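Long-range contact in protein Ta0487 (PDB 3KBQ), which is of unknown function but belongs to the CinA family, the chain being its probable molybdopterin-binding domain: residues L65-G70 with K146-P151. Residues are numbered along the deposited sequence; the frame is centred on the assembly and turned at random.
Sequences LVVSSG and KVIILP
V67 and L150 carry the closest apolar contact between two parallel strands, whose axes run 10° apart. CG1 of V67, anti to its own backbone N (chi1 -177°), lies over the face of the sheet that it shares with I148 and L150, and CD1 of L150 meets it there at 3.7 Å, the two side chains crossing obliquely. On the same face, CD1 of L65 is the bump that reaches across, ending 4.3 Å from CG1 of I148, so leucine tips from each strand fill the grooves on both sides of the V67–I148 pair. The other face carries V66, V147, S68 and I149. There S68 OG is the small projection, pressed into the angle where I149 branches, 3.4 Å from I149 CA and 3.6 Å from I149 CG2. The hydroxyl stands between backbone N and carbonyl carbon and donates to a water 2.9 Å from OG; that water in turn donates to the carbonyls of G70 and L150, tying the strand ends together.

Five backbone bonds fix the register. I148 N to V66 O is nearly straight (169° at the hydrogen), whereas L150 N to S68 O and G70 N to L150 O are more bent, so the regular pairing probably relaxes toward the C-terminal ends. At the backbone angles of G70 a CB would be jammed against the carbonyl O of S69, which calls for glycine.

These hydrogen-bonded parallel neighbours form the centre of a helix-covered mixed sheet in the probable molybdopterin-binding domain, strand 65-69 lying between 5-11 and 145-150. F56, A59 and L60 of helix 49-62 cover the V66–V147 face, M157 of helix 154-163 packs on S69 and L150, and strand 137-142 flanks strand 145-150.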
ATOM      1  N   LEU B  65     -11.213  11.123  -3.861  1.00 21.97           N
ATOM      2  CA  LEU B  65     -11.768  10.500  -2.658  1.00 22.37           C
ATOM      3  C   LEU B  65     -10.674   9.607  -2.092  1.00 21.66           C
ATOM      4  O   LEU B  65     -10.084   8.787  -2.825  1.00 22.46           O
ATOM      5  CB  LEU B  65     -12.985   9.638  -2.982  1.00 21.82           C
ATOM      6  CG  LEU B  65     -13.447   8.685  -1.845  1.00 24.48           C
ATOM      7  CD1 LEU B  65     -13.933   9.460  -0.624  1.00 20.10           C
ATOM      8  CD2 LEU B  65     -14.574   7.807  -2.340  1.00 22.35           C
ATOM      9  N   VAL B  66     -10.390   9.781  -0.812  1.00 20.96           N
ATOM     10  CA  VAL B  66      -9.310   9.063  -0.142  1.00 20.31           C
ATOM     11  C   VAL B  66      -9.906   8.391   1.076  1.00 20.90           C
ATOM     12  O   VAL B  66     -10.599   9.048   1.888  1.00 19.90           O
ATOM     13  CB  VAL B  66      -8.174  10.059   0.282  1.00 20.07           C
ATOM     14  CG1 VAL B  66      -7.092   9.365   1.106  1.00 20.83           C
ATOM     15  CG2 VAL B  66      -7.534  10.686  -0.995  1.00 20.57           C
ATOM     16  N   VAL B  67      -9.712   7.070   1.208  1.00 19.98           N
ATOM     17  CA  VAL B  67     -10.237   6.399   2.411  1.00 21.14           C
ATOM     18  C   VAL B  67      -9.089   5.756   3.144  1.00 21.47           C
ATOM     19  O   VAL B  67      -8.297   5.027   2.505  1.00 21.51           O
ATOM     20  CB  VAL B  67     -11.307   5.282   2.059  1.00 21.86           C
ATOM     21  CG1 VAL B  67     -11.890   4.664   3.351  1.00 20.34           C
ATOM     22  CG2 VAL B  67     -12.438   5.829   1.134  1.00 22.11           C
ATOM     23  N   SER B  68      -8.925   6.058   4.438  1.00 21.98           N
ATOM     24  CA  SER B  68      -7.864   5.434   5.261  1.00 23.29           C
ATOM     25  C   SER B  68      -8.488   4.542   6.337  1.00 22.92           C
ATOM     26  O   SER B  68      -9.627   4.774   6.778  1.00 22.53           O
ATOM     27  CB  SER B  68      -6.942   6.449   5.959  1.00 22.19           C
ATOM     28  OG  SER B  68      -7.650   7.178   6.967  1.00 29.57           O
ATOM     29  N   SER B  69      -7.775   3.501   6.745  1.00 23.03           N
ATOM     30  CA  SER B  69      -8.170   2.825   7.969  1.00 23.99           C
ATOM     31  C   SER B  69      -6.956   2.551   8.835  1.00 24.19           C
ATOM     32  O   SER B  69      -5.844   2.346   8.325  1.00 23.33           O
ATOM     33  CB  SER B  69      -8.906   1.518   7.694  1.00 25.04           C
ATOM     34  OG  SER B  69      -7.974   0.553   7.222  1.00 28.21           O
ATOM     35  N   GLY B  70      -7.187   2.485  10.148  1.00 22.41           N
ATOM     36  CA  GLY B  70      -6.114   2.226  11.061  1.00 22.67           C
ATOM     37  C   GLY B  70      -5.630   3.477  11.782  1.00 22.47           C
ATOM     38  O   GLY B  70      -5.714   4.569  11.260  1.00 22.48           O
ATOM     39  N   LYS B 146     -12.731  14.638  -0.931  1.00 22.86           N
ATOM     40  CA  LYS B 146     -13.215  14.107   0.356  1.00 23.60           C
ATOM     41  C   LYS B 146     -12.294  13.059   0.944  1.00 22.34           C
ATOM     42  O   LYS B 146     -11.654  12.313   0.217  1.00 21.58           O
ATOM     43  CB  LYS B 146     -14.615  13.565   0.173  1.00 24.05           C
ATOM     44  CG  LYS B 146     -15.618  14.722   0.004  1.00 31.74           C
ATOM     45  CD  LYS B 146     -16.996  14.391   0.639  1.00 39.74           C
ATOM     46  CE  LYS B 146     -17.865  13.579  -0.340  1.00 44.66           C
ATOM     47  NZ  LYS B 146     -19.229  13.330   0.241  1.00 48.28           N
ATOM     48  N   VAL B 147     -12.226  13.012   2.269  1.00 21.00           N
ATOM     49  CA  VAL B 147     -11.300  12.126   2.944  1.00 22.48           C
ATOM     50  C   VAL B 147     -12.117  11.463   4.048  1.00 22.91           C
ATOM     51  O   VAL B 147     -12.770  12.146   4.843  1.00 24.81           O
ATOM     52  CB  VAL B 147     -10.117  12.863   3.550  1.00 22.14           C
ATOM     53  CG1 VAL B 147      -9.180  11.871   4.236  1.00 23.07           C
ATOM     54  CG2 VAL B 147      -9.309  13.608   2.476  1.00 22.65           C
ATOM     55  N   ILE B 148     -12.150  10.148   4.039  1.00 22.53           N
ATOM     56  CA  ILE B 148     -12.861   9.363   5.070  1.00 22.74           C
ATOM     57  C   ILE B 148     -11.799   8.624   5.891  1.00 22.49           C
ATOM     58  O   ILE B 148     -11.005   7.845   5.333  1.00 21.25           O
ATOM     59  CB  ILE B 148     -13.788   8.313   4.414  1.00 23.07           C
ATOM     60  CG1 ILE B 148     -14.848   8.988   3.522  1.00 22.51           C
ATOM     61  CG2 ILE B 148     -14.458   7.425   5.458  1.00 23.90           C
ATOM     62  CD1 ILE B 148     -16.097   9.307   4.270  1.00 33.82           C
ATOM     63  N   ILE B 149     -11.779   8.850   7.200  1.00 21.98           N
ATOM     64  CA  ILE B 149     -10.717   8.304   8.059  1.00 22.26           C
ATOM     65  C   ILE B 149     -11.416   7.350   9.030  1.00 23.10           C
ATOM     66  O   ILE B 149     -12.314   7.790   9.777  1.00 22.72           O
ATOM     67  CB  ILE B 149      -9.963   9.463   8.771  1.00 23.16           C
ATOM     68  CG1 ILE B 149      -9.265  10.363   7.740  1.00 23.32           C
ATOM     69  CG2 ILE B 149      -8.928   8.936   9.845  1.00 22.04           C
ATOM     70  CD1 ILE B 149      -8.706  11.679   8.390  1.00 22.60           C
ATOM     71  N   LEU B 150     -11.040   6.064   8.980  1.00 22.97           N
ATOM     72  CA  LEU B 150     -11.784   4.981   9.645  1.00 23.68           C
ATOM     73  C   LEU B 150     -10.891   4.248  10.631  1.00 24.89           C
ATOM     74  O   LEU B 150      -9.668   4.296  10.479  1.00 24.23           O
ATOM     75  CB  LEU B 150     -12.298   3.988   8.613  1.00 23.58           C
ATOM     76  CG  LEU B 150     -13.220   4.555   7.516  1.00 23.22           C
ATOM     77  CD1 LEU B 150     -13.589   3.500   6.463  1.00 24.58           C
ATOM     78  CD2 LEU B 150     -14.425   5.108   8.224  1.00 25.14           C
ATOM     79  N   PRO B 151     -11.488   3.607  11.657  1.00 26.34           N
ATOM     80  CA  PRO B 151     -10.742   2.714  12.580  1.00 27.06           C
ATOM     81  C   PRO B 151     -10.215   1.522  11.831  1.00 26.53           C
ATOM     82  O   PRO B 151     -10.722   1.180  10.748  1.00 25.71           O
ATOM     83  CB  PRO B 151     -11.807   2.198  13.548  1.00 26.89           C
ATOM     84  CG  PRO B 151     -12.938   3.216  13.486  1.00 26.75           C
ATOM     85  CD  PRO B 151     -12.889   3.780  12.066  1.00 27.02           C
TER
HETATM   86  O   HOH W   1      -7.541   5.666   9.384  1.00 22.62           O